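Local coordinates for protein inositol 2-dehydrogenase (Sinorhizobium meliloti, PDB 4HKT) that catalyses the NAD+-dependent oxidation of myo-inositol to 2-keto-myo-inositol (scyllo-inosose), the first step in degrading myo-inositol to acetyl-CoA, at residues Phe177-Glu186 / Val214-Ala224; Met146-Pro157 / Gln223-Tyr234. One frame throughout, in Å; residues are numbered along the deposited sequence.

Contact 1 (Phe177-Glu186 / Val214-Ala224)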
loop_
_atom_site.group_PDB
_atom_site.type_symbol
_atom_site.label_atom_id
_atom_site.label_comp_id
_atom_site.label_asym_id
_atom_site.label_seq_id
_atom_site.Cartn_x
_atom_site.Cartn_y
_atom_site.Cartn_z
ATOM N N PHE B 177 15.840 22.173 -1.829
ATOM C CA PHE B 177 16.808 22.575 -2.844
ATOM C C PHE B 177 18.027 21.645 -2.884
ATOM O O PHE B 177 18.462 21.239 -3.956
ATOM C CB PHE B 177 17.266 24.005 -2.670
ATOM C CG PHE B 177 16.160 25.029 -2.761
ATOM C CD1 PHE B 177 15.282 25.042 -3.817
ATOM C CD2 PHE B 177 16.040 26.008 -1.808
ATOM C CE1 PHE B 177 14.261 26.005 -3.904
ATOM C CE2 PHE B 177 15.056 26.966 -1.879
ATOM C CZ PHE B 177 14.160 26.987 -2.935
ATOM N N ASP B 178 18.610 21.361 -1.721
ATOM C CA ASP B 178 19.669 20.356 -1.657
ATOM C C ASP B 178 19.249 18.972 -2.203
ATOM O O ASP B 178 19.974 18.372 -3.000
ATOM C CB ASP B 178 20.237 20.199 -0.258
ATOM C CG ASP B 178 21.366 19.214 -0.245
ATOM O OD1 ASP B 178 22.422 19.526 -0.811
ATOM O OD2 ASP B 178 21.192 18.089 0.276
HETATM N N MSE B 179 18.103 18.484 -1.778
HETATM C CA MSE B 179 17.548 17.222 -2.296
HETATM C C MSE B 179 17.394 17.240 -3.802
HETATM O O MSE B 179 17.751 16.288 -4.491
HETATM C CB MSE B 179 16.245 16.930 -1.567
HETATM C CG MSE B 179 15.554 15.626 -1.960
HETATM SE SE MSE B 179 16.694 14.050 -1.615
HETATM C CE MSE B 179 16.758 14.231 0.335
ATOM N N ALA B 180 16.910 18.343 -4.356
ATOM C CA ALA B 180 16.803 18.463 -5.786
ATOM C C ALA B 180 18.125 18.340 -6.489
ATOM O O ALA B 180 18.242 17.611 -7.479
ATOM C CB ALA B 180 16.085 19.772 -6.173
ATOM N N ARG B 181 19.159 18.997 -5.968
ATOM C CA ARG B 181 20.495 18.860 -6.549
ATOM C C ARG B 181 21.011 17.407 -6.425
ATOM O O ARG B 181 21.636 16.870 -7.366
ATOM C CB ARG B 181 21.484 19.832 -5.871
ATOM C CG ARG B 181 21.275 21.297 -6.264
ATOM C CD ARG B 181 22.266 22.218 -5.569
ATOM N NE ARG B 181 23.590 21.988 -6.069
ATOM C CZ ARG B 181 24.578 21.338 -5.451
ATOM N NH1 ARG B 181 24.478 20.837 -4.221
ATOM N NH2 ARG B 181 25.712 21.190 -6.104
ATOM N N PHE B 182 20.737 16.789 -5.287
ATOM C CA PHE B 182 21.118 15.390 -5.020
ATOM C C PHE B 182 20.463 14.402 -6.023
ATOM O O PHE B 182 21.097 13.420 -6.428
ATOM C CB PHE B 182 20.708 15.066 -3.600
ATOM C CG PHE B 182 21.137 13.719 -3.078
ATOM C CD1 PHE B 182 22.464 13.388 -2.962
ATOM C CD2 PHE B 182 20.180 12.823 -2.592
ATOM C CE1 PHE B 182 22.850 12.148 -2.451
ATOM C CE2 PHE B 182 20.560 11.587 -2.058
ATOM C CZ PHE B 182 21.895 11.266 -1.985
ATOM N N LEU B 183 19.210 14.649 -6.375
ATOM C CA LEU B 183 18.423 13.744 -7.207
ATOM C C LEU B 183 18.570 14.013 -8.685
ATOM O O LEU B 183 18.558 13.056 -9.498
ATOM C CB LEU B 183 16.941 13.826 -6.853
ATOM C CG LEU B 183 16.542 13.474 -5.441
ATOM C CD1 LEU B 183 15.067 13.696 -5.206
ATOM C CD2 LEU B 183 16.906 12.041 -5.145
ATOM N N LEU B 184 18.716 15.292 -9.046
ATOM C CA LEU B 184 18.793 15.652 -10.450
ATOM C C LEU B 184 20.063 15.197 -11.084
ATOM O O LEU B 184 20.071 14.936 -12.290
ATOM C CB LEU B 184 18.710 17.147 -10.693
ATOM C CG LEU B 184 17.330 17.764 -10.581
ATOM C CD1 LEU B 184 17.471 19.251 -10.347
ATOM C CD2 LEU B 184 16.483 17.455 -11.807
ATOM N N GLY B 185 21.130 15.235 -10.303
ATOM C CA GLY B 185 22.468 14.939 -10.813
ATOM C C GLY B 185 23.123 16.087 -11.571
ATOM O O GLY B 185 24.278 15.984 -11.964
ATOM N N GLU B 186 22.401 17.181 -11.772
ATOM C CA GLU B 186 22.910 18.317 -12.543
ATOM C C GLU B 186 22.492 19.540 -11.826
ATOM O O GLU B 186 21.551 19.491 -11.048
ATOM C CB GLU B 186 22.283 18.383 -13.925
ATOM C CG GLU B 186 22.620 17.234 -14.802
ATOM C CD GLU B 186 21.930 17.312 -16.144
ATOM O OE1 GLU B 186 21.138 18.276 -16.423
ATOM O OE2 GLU B 186 22.194 16.371 -16.922
ATOM N N VAL B 214 7.819 25.621 -5.947
ATOM C CA VAL B 214 9.015 26.013 -6.713
ATOM C C VAL B 214 9.236 25.054 -7.884
ATOM O O VAL B 214 8.967 23.902 -7.757
ATOM C CB VAL B 214 10.268 26.008 -5.848
ATOM C CG1 VAL B 214 11.433 26.603 -6.623
ATOM C CG2 VAL B 214 10.080 26.813 -4.578
ATOM N N ILE B 215 9.655 25.569 -9.026
ATOM C CA ILE B 215 10.154 24.768 -10.125
ATOM C C ILE B 215 11.602 25.171 -10.413
ATOM O O ILE B 215 11.892 26.357 -10.646
ATOM C CB ILE B 215 9.371 24.958 -11.438
ATOM C CG1 ILE B 215 7.888 24.737 -11.265
ATOM C CG2 ILE B 215 9.928 24.001 -12.500
ATOM C CD1 ILE B 215 7.072 25.333 -12.424
ATOM N N LEU B 216 12.482 24.169 -10.391
ATOM C CA LEU B 216 13.863 24.278 -10.771
ATOM C C LEU B 216 14.073 23.598 -12.124
ATOM O O LEU B 216 13.449 22.572 -12.386
ATOM C CB LEU B 216 14.744 23.536 -9.754
ATOM C CG LEU B 216 14.539 23.822 -8.277
ATOM C CD1 LEU B 216 15.560 23.032 -7.456
ATOM C CD2 LEU B 216 14.701 25.290 -8.082
ATOM N N GLN B 217 14.947 24.165 -12.956
ATOM C CA GLN B 217 15.248 23.536 -14.235
ATOM C C GLN B 217 16.734 23.615 -14.488
ATOM O O GLN B 217 17.388 24.620 -14.161
ATOM C CB GLN B 217 14.420 24.154 -15.367
ATOM C CG GLN B 217 14.711 23.602 -16.761
ATOM C CD GLN B 217 13.641 23.926 -17.755
ATOM O OE1 GLN B 217 13.261 25.093 -17.923
ATOM N NE2 GLN B 217 13.134 22.916 -18.425
ATOM N N THR B 218 17.267 22.525 -15.031
ATOM C CA THR B 218 18.672 22.411 -15.344
ATOM C C THR B 218 18.886 22.832 -16.781
ATOM O O THR B 218 17.917 22.997 -17.551
ATOM C CB THR B 218 19.169 20.952 -15.211
ATOM O OG1 THR B 218 18.634 20.170 -16.291
ATOM C CG2 THR B 218 18.764 20.385 -13.889
ATOM N N ALA B 219 20.157 22.962 -17.158
ATOM C CA ALA B 219 20.528 23.317 -18.544
ATOM C C ALA B 219 20.002 22.312 -19.554
ATOM O O ALA B 219 19.597 22.686 -20.634
ATOM C CB ALA B 219 22.050 23.489 -18.720
ATOM N N SER B 220 19.959 21.043 -19.218
ATOM C CA SER B 220 19.467 20.051 -20.174
ATOM C C SER B 220 17.930 20.008 -20.202
ATOM O O SER B 220 17.329 19.309 -21.037
ATOM C CB SER B 220 20.083 18.698 -19.814
ATOM O OG SER B 220 19.748 18.332 -18.510
ATOM N N GLY B 221 17.270 20.753 -19.302
ATOM C CA GLY B 221 15.820 20.834 -19.284
ATOM C C GLY B 221 15.107 20.017 -18.239
ATOM O O GLY B 221 13.871 20.096 -18.149
ATOM N N LYS B 222 15.857 19.191 -17.496
ATOM C CA LYS B 222 15.309 18.421 -16.396
ATOM C C LYS B 222 14.670 19.384 -15.387
ATOM O O LYS B 222 15.189 20.479 -15.190
ATOM C CB LYS B 222 16.362 17.595 -15.683
ATOM C CG LYS B 222 17.113 16.621 -16.530
ATOM C CD LYS B 222 18.293 16.047 -15.752
ATOM C CE LYS B 222 18.878 14.784 -16.404
ATOM N NZ LYS B 222 19.713 15.055 -17.579
ATOM N N GLN B 223 13.531 18.976 -14.829
ATOM C CA GLN B 223 12.750 19.804 -13.922
ATOM C C GLN B 223 12.465 19.172 -12.556
ATOM O O GLN B 223 12.154 17.969 -12.454
ATOM C CB GLN B 223 11.444 20.155 -14.589
ATOM C CG GLN B 223 11.587 20.999 -15.856
ATOM C CD GLN B 223 10.462 20.729 -16.831
ATOM O OE1 GLN B 223 9.326 21.016 -16.538
ATOM N NE2 GLN B 223 10.776 20.162 -17.986
ATOM N N ALA B 224 12.519 20.013 -11.520
ATOM C CA ALA B 224 12.197 19.606 -10.162
ATOM C C ALA B 224 11.139 20.540 -9.644
ATOM O O ALA B 224 11.292 21.719 -9.700
ATOM C CB ALA B 224 13.420 19.659 -9.256
#
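E186 meets T218, S220 and K222 just past the end of a helix, where the chain turns through G185 with positive phi, a conformation that favours glycine. From E186 CB, which lies 4.0 Å from T218 CG2, the side chain runs out across the turn. CG stands anti to the carbonyl carbon (chi1 -65°) and the chain stays extended beyond it (chi2 178°), long enough to carry the carboxylate to the polar groups around the type I turn T218-G221. OE1 takes two hydroxyl donors. S220 OG reaches the syn lone pair of E186 OE1 in a short bond of 2.5 Å, while T218 OG1 lies 3.1 Å from E186 OE1 and approaches nearly along the C-O axis. E186 OE2 pairs with K222 NZ at 2.9 Å in a salt bridge, the ammonium standing 54° out of the carboxylate plane. Glutamate suits this place because one flat group can serve both hydroxyls and the lysine; K222 NZ has a second acidic partner in E143.

Two residues back, at the last turn of the helix, the chemistry becomes apolar. L184 forks over the hairpin: CD1 touches T218 CG2, and L184 CD2 is 3.9 Å from K222 CB, so the lysine gives carbon here and charge at its tip. A180 and F177 follow at successive turns further back. A180 is small enough to let the helix come close, A180 CB lying 3.5 Å from L216 CD1 and next to A224 CB. F177 turns its ring edge to V214, with F177 CE1 4.0 Å from V214 CG1.

The contact thus lays the C-terminal end of helix 168-184 on antiparallel strands 211-218 and 223-229. Helix 305-324 packs on F177, V191 of strand 188-196 touches V214 and L216, and V147 of strand 144-152 borders L184.

Contact 2 (Met146-Pro157 / Gln223-Tyr234). With EDO (1,2-ethanediol), chain X.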
loop_
_atom_site.group_PDB
_atom_site.type_symbol
_atom_site.label_atom_id
_atom_site.label_comp_id
_atom_site.label_asym_id
_atom_site.label_seq_id
_atom_site.Cartn_x
_atom_site.Cartn_y
_atom_site.Cartn_z
HETATM N N MSE B 146 12.124 14.264 -14.422
HETATM C CA MSE B 146 11.248 15.159 -13.639
HETATM C C MSE B 146 11.229 14.675 -12.207
HETATM O O MSE B 146 10.992 13.507 -11.956
HETATM C CB MSE B 146 9.838 15.143 -14.230
HETATM C CG MSE B 146 9.882 15.555 -15.705
HETATM SE SE MSE B 146 8.097 15.704 -16.467
HETATM C CE MSE B 146 7.733 17.404 -15.558
ATOM N N VAL B 147 11.513 15.567 -11.274
ATOM C CA VAL B 147 11.605 15.267 -9.845
ATOM C C VAL B 147 10.451 15.968 -9.168
ATOM O O VAL B 147 10.119 17.103 -9.531
ATOM C CB VAL B 147 12.926 15.827 -9.267
ATOM C CG1 VAL B 147 12.960 15.753 -7.740
ATOM C CG2 VAL B 147 14.094 15.093 -9.884
ATOM N N THR B 148 9.821 15.309 -8.206
ATOM C CA THR B 148 8.791 15.927 -7.392
ATOM C C THR B 148 9.114 15.677 -5.905
ATOM O O THR B 148 9.414 14.527 -5.471
ATOM C CB THR B 148 7.369 15.406 -7.708
ATOM O OG1 THR B 148 7.164 15.364 -9.121
ATOM C CG2 THR B 148 6.289 16.334 -7.110
ATOM N N ILE B 149 9.109 16.761 -5.161
ATOM C CA ILE B 149 9.531 16.781 -3.746
ATOM C C ILE B 149 8.426 17.478 -2.996
ATOM O O ILE B 149 8.071 18.605 -3.330
ATOM C CB ILE B 149 10.851 17.539 -3.549
ATOM C CG1 ILE B 149 11.998 16.845 -4.238
ATOM C CG2 ILE B 149 11.217 17.721 -2.060
ATOM C CD1 ILE B 149 13.225 17.715 -4.358
ATOM N N THR B 150 7.891 16.807 -1.981
ATOM C CA THR B 150 6.883 17.354 -1.124
ATOM C C THR B 150 7.342 17.286 0.315
ATOM O O THR B 150 7.645 16.185 0.829
ATOM C CB THR B 150 5.596 16.574 -1.245
ATOM O OG1 THR B 150 5.190 16.596 -2.621
ATOM C CG2 THR B 150 4.495 17.207 -0.362
ATOM N N SER B 151 7.373 18.441 0.966
ATOM C CA SER B 151 7.791 18.529 2.366
ATOM C C SER B 151 6.770 19.364 3.113
ATOM O O SER B 151 6.401 20.429 2.645
ATOM C CB SER B 151 9.200 19.116 2.507
ATOM O OG SER B 151 10.176 18.249 1.912
ATOM N N ARG B 152 6.275 18.843 4.245
ATOM C CA ARG B 152 5.282 19.531 5.049
ATOM C C ARG B 152 5.624 19.294 6.494
ATOM O O ARG B 152 5.734 18.136 6.919
ATOM C CB ARG B 152 3.843 19.047 4.757
ATOM C CG ARG B 152 3.445 19.225 3.288
ATOM C CD ARG B 152 2.056 18.749 2.940
ATOM N NE ARG B 152 1.848 18.972 1.519
ATOM C CZ ARG B 152 1.111 18.225 0.706
ATOM N NH1 ARG B 152 0.421 17.194 1.130
ATOM N NH2 ARG B 152 1.073 18.519 -0.588
ATOM N N ASP B 153 5.855 20.386 7.211
ATOM C CA ASP B 153 6.154 20.323 8.625
ATOM C C ASP B 153 4.869 20.071 9.425
ATOM O O ASP B 153 3.759 20.397 8.954
ATOM C CB ASP B 153 6.801 21.635 9.082
ATOM C CG ASP B 153 8.240 21.767 8.659
ATOM O OD1 ASP B 153 8.814 20.822 8.076
ATOM O OD2 ASP B 153 8.819 22.855 8.903
ATOM N N PRO B 154 5.010 19.529 10.660
ATOM C CA PRO B 154 3.821 19.267 11.450
ATOM C C PRO B 154 3.142 20.581 11.833
ATOM O O PRO B 154 1.928 20.666 11.855
ATOM C CB PRO B 154 4.363 18.493 12.666
ATOM C CG PRO B 154 5.773 18.977 12.810
ATOM C CD PRO B 154 6.254 19.209 11.404
ATOM N N SER B 155 3.922 21.630 12.051
ATOM C CA SER B 155 3.335 22.913 12.396
ATOM C C SER B 155 4.420 23.929 12.246
ATOM O O SER B 155 5.585 23.563 12.097
ATOM C CB SER B 155 2.846 22.878 13.862
ATOM O OG SER B 155 3.956 22.580 14.670
ATOM N N ALA B 156 4.047 25.206 12.257
ATOM C CA ALA B 156 4.982 26.295 11.952
ATOM C C ALA B 156 5.782 26.690 13.184
ATOM O O ALA B 156 5.286 26.580 14.281
ATOM C CB ALA B 156 4.221 27.519 11.480
ATOM N N PRO B 157 6.994 27.212 12.986
ATOM C CA PRO B 157 7.715 27.722 14.119
ATOM C C PRO B 157 7.104 29.049 14.589
ATOM O O PRO B 157 6.283 29.631 13.890
ATOM C CB PRO B 157 9.129 27.901 13.587
ATOM C CG PRO B 157 8.962 28.142 12.123
ATOM C CD PRO B 157 7.685 27.475 11.705
ATOM N N GLN B 223 13.531 18.976 -14.829
ATOM C CA GLN B 223 12.750 19.804 -13.922
ATOM C C GLN B 223 12.465 19.172 -12.556
ATOM O O GLN B 223 12.154 17.969 -12.454
ATOM C CB GLN B 223 11.444 20.155 -14.589
ATOM C CG GLN B 223 11.587 20.999 -15.856
ATOM C CD GLN B 223 10.462 20.729 -16.831
ATOM O OE1 GLN B 223 9.326 21.016 -16.538
ATOM N NE2 GLN B 223 10.776 20.162 -17.986
ATOM N N ALA B 224 12.519 20.013 -11.520
ATOM C CA ALA B 224 12.197 19.606 -10.162
ATOM C C ALA B 224 11.139 20.540 -9.644
ATOM O O ALA B 224 11.292 21.719 -9.700
ATOM C CB ALA B 224 13.420 19.659 -9.256
ATOM N N ILE B 225 10.043 19.968 -9.187
ATOM C CA ILE B 225 9.003 20.698 -8.571
ATOM C C ILE B 225 9.085 20.439 -7.078
ATOM O O ILE B 225 9.215 19.288 -6.631
ATOM C CB ILE B 225 7.652 20.167 -9.050
ATOM C CG1 ILE B 225 7.504 20.290 -10.546
ATOM C CG2 ILE B 225 6.523 20.940 -8.419
ATOM C CD1 ILE B 225 6.219 19.661 -11.075
ATOM N N ILE B 226 8.958 21.497 -6.300
ATOM C CA ILE B 226 9.028 21.376 -4.859
ATOM C C ILE B 226 7.766 22.032 -4.306
ATOM O O ILE B 226 7.404 23.153 -4.689
ATOM C CB ILE B 226 10.232 22.097 -4.257
ATOM C CG1 ILE B 226 11.532 21.462 -4.665
ATOM C CG2 ILE B 226 10.106 22.147 -2.729
ATOM C CD1 ILE B 226 12.664 22.465 -4.584
ATOM N N SER B 227 7.120 21.332 -3.394
ATOM C CA SER B 227 5.944 21.836 -2.653
ATOM C C SER B 227 6.257 21.848 -1.141
ATOM O O SER B 227 6.704 20.839 -0.609
ATOM C CB SER B 227 4.810 20.849 -2.904
ATOM O OG SER B 227 3.615 21.208 -2.299
ATOM N N ASN B 228 6.015 22.963 -0.458
ATOM C CA ASN B 228 6.262 23.050 0.993
ATOM C C ASN B 228 5.044 23.651 1.646
ATOM O O ASN B 228 4.517 24.639 1.145
ATOM C CB ASN B 228 7.369 24.030 1.325
ATOM C CG ASN B 228 8.779 23.525 1.123
ATOM O OD1 ASN B 228 9.713 24.291 1.401
ATOM N ND2 ASN B 228 8.978 22.289 0.714
ATOM N N SER B 229 4.671 23.116 2.812
ATOM C CA SER B 229 3.676 23.705 3.692
ATOM C C SER B 229 4.198 23.648 5.135
ATOM O O SER B 229 4.800 22.657 5.577
ATOM C CB SER B 229 2.329 22.984 3.622
ATOM O OG SER B 229 1.406 23.534 4.605
ATOM N N ARG B 230 3.991 24.733 5.852
ATOM C CA ARG B 230 4.397 24.766 7.233
ATOM C C ARG B 230 3.575 23.882 8.187
ATOM O O ARG B 230 3.985 23.727 9.331
ATOM C CB ARG B 230 4.379 26.203 7.754
ATOM C CG ARG B 230 5.608 27.034 7.413
ATOM C CD ARG B 230 6.893 26.418 7.930
ATOM N NE ARG B 230 7.988 27.363 7.930
ATOM C CZ ARG B 230 9.226 27.087 8.299
ATOM N NH1 ARG B 230 9.534 25.874 8.731
ATOM N NH2 ARG B 230 10.164 28.029 8.243
ATOM N N ARG B 231 2.424 23.354 7.773
ATOM C CA ARG B 231 1.516 22.662 8.698
ATOM C C ARG B 231 0.771 21.535 8.012
ATOM O O ARG B 231 0.086 21.752 6.983
ATOM C CB ARG B 231 0.469 23.626 9.285
ATOM C CG ARG B 231 -0.465 22.983 10.323
ATOM C CD ARG B 231 -1.862 22.606 9.822
ATOM N NE ARG B 231 -2.670 23.784 9.424
ATOM C CZ ARG B 231 -2.871 24.146 8.153
ATOM N NH1 ARG B 231 -2.331 23.403 7.166
ATOM N NH2 ARG B 231 -3.603 25.226 7.843
ATOM N N ALA B 232 0.894 20.328 8.590
ATOM C CA ALA B 232 0.153 19.140 8.164
ATOM C C ALA B 232 -0.314 18.410 9.424
ATOM O O ALA B 232 0.526 18.002 10.229
ATOM C CB ALA B 232 1.050 18.236 7.363
ATOM N N THR B 233 -1.614 18.216 9.571
ATOM C CA THR B 233 -2.167 17.548 10.764
ATOM C C THR B 233 -1.696 16.102 10.896
ATOM O O THR B 233 -1.590 15.584 12.006
ATOM C CB THR B 233 -3.697 17.564 10.799
ATOM O OG1 THR B 233 -4.253 16.949 9.617
ATOM C CG2 THR B 233 -4.174 18.943 10.938
ATOM N N TYR B 234 -1.368 15.500 9.759
ATOM C CA TYR B 234 -0.945 14.102 9.683
ATOM C C TYR B 234 0.559 13.870 9.951
ATOM O O TYR B 234 1.051 12.725 9.927
ATOM C CB TYR B 234 -1.411 13.498 8.346
ATOM C CG TYR B 234 -1.126 14.351 7.132
ATOM C CD1 TYR B 234 0.049 14.199 6.433
ATOM C CD2 TYR B 234 -2.028 15.329 6.696
ATOM C CE1 TYR B 234 0.338 14.991 5.334
ATOM C CE2 TYR B 234 -1.758 16.124 5.582
ATOM C CZ TYR B 234 -0.568 15.939 4.916
ATOM O OH TYR B 234 -0.269 16.675 3.805
HETATM C C1 EDO X . 12.074 24.362 10.535
HETATM O O1 EDO X . 12.621 25.584 11.031
HETATM C C2 EDO X . 12.519 24.065 9.099
HETATM O O2 EDO X . 11.572 23.189 8.484
HETATM O O HOH W 1 2.994 21.367 0.293
#
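Within the mixed sheet of the Gfo/Idh/MocA C-terminal domain, M146-R152 and Q223-S229 form a parallel strand pair, with backbone bonds alternating from V147 N to Q223 O (2.8 Å) through to D153 N and S229 O. On the helix side I149 and I226 lie side by side, I149 CD1 4.1 Å from I226 CG1; branched aliphatic side chains suit an extended strand facing buried helix 168-184, where I226 packs on F177. Farther along that face S151 and N228, small and polar, are suited to bonding D176 of the helix, and N228 also reaches T173.

The other face carries R152. Its chain is extended from CG to NE (chi2 179°), which brings R152 NH1 within 2.8 Å of Y234 OH for a hydrogen bond near the guanidinium plane. Guanidinium and phenol ring stand almost perpendicular, 81° apart. T150 CG2 lies over one guanidinium face, and a water accepts from R152 NE at 2.9 Å while also bonding S227 OG. The same NH1 forms a salt bridge with E241 of the second subunit.

Beyond the strands, a bend at chi2 (-58°) folds R230 alongside D153, so that R230 NH1 meets D153 OD2 at 3.1 Å, in the guanidinium plane. P157 CD lies over one face of that guanidinium, displaced toward its rim. An ethanediol, probably from the crystallisation liquor, donates from O2 to D153 OD2 (2.8 Å), and D171 pairs with R230 NH2.

Two acids on R230 would probably help to offset its buried charge and limit its rotation, while R152, tied to tyrosine, water and a neighbouring subunit, couples this strand pair to the assembly.

In the fold
Both contacts are mainly buried and share Q223 and A224 at the start of strand 223-229, the strand lying between 144-152 and 211-218 in one mixed sheet. Contact 1 lays a helix end on that sheet, so side chains do the work: hydrocarbon in the interior, then one carboxylate bound by two hydroxyls and a lysine where the hairpin turn approaches the surface. Contact 2 is made within the sheet, held chiefly by backbone bonds, with arginine pairings gathered toward the C-terminal ends of the two strands and the loops beyond. They meet where F177 packs on I226, A180 on I149 and L184 on V147, so helix 168-184 rests on both. Each also touches the second subunit.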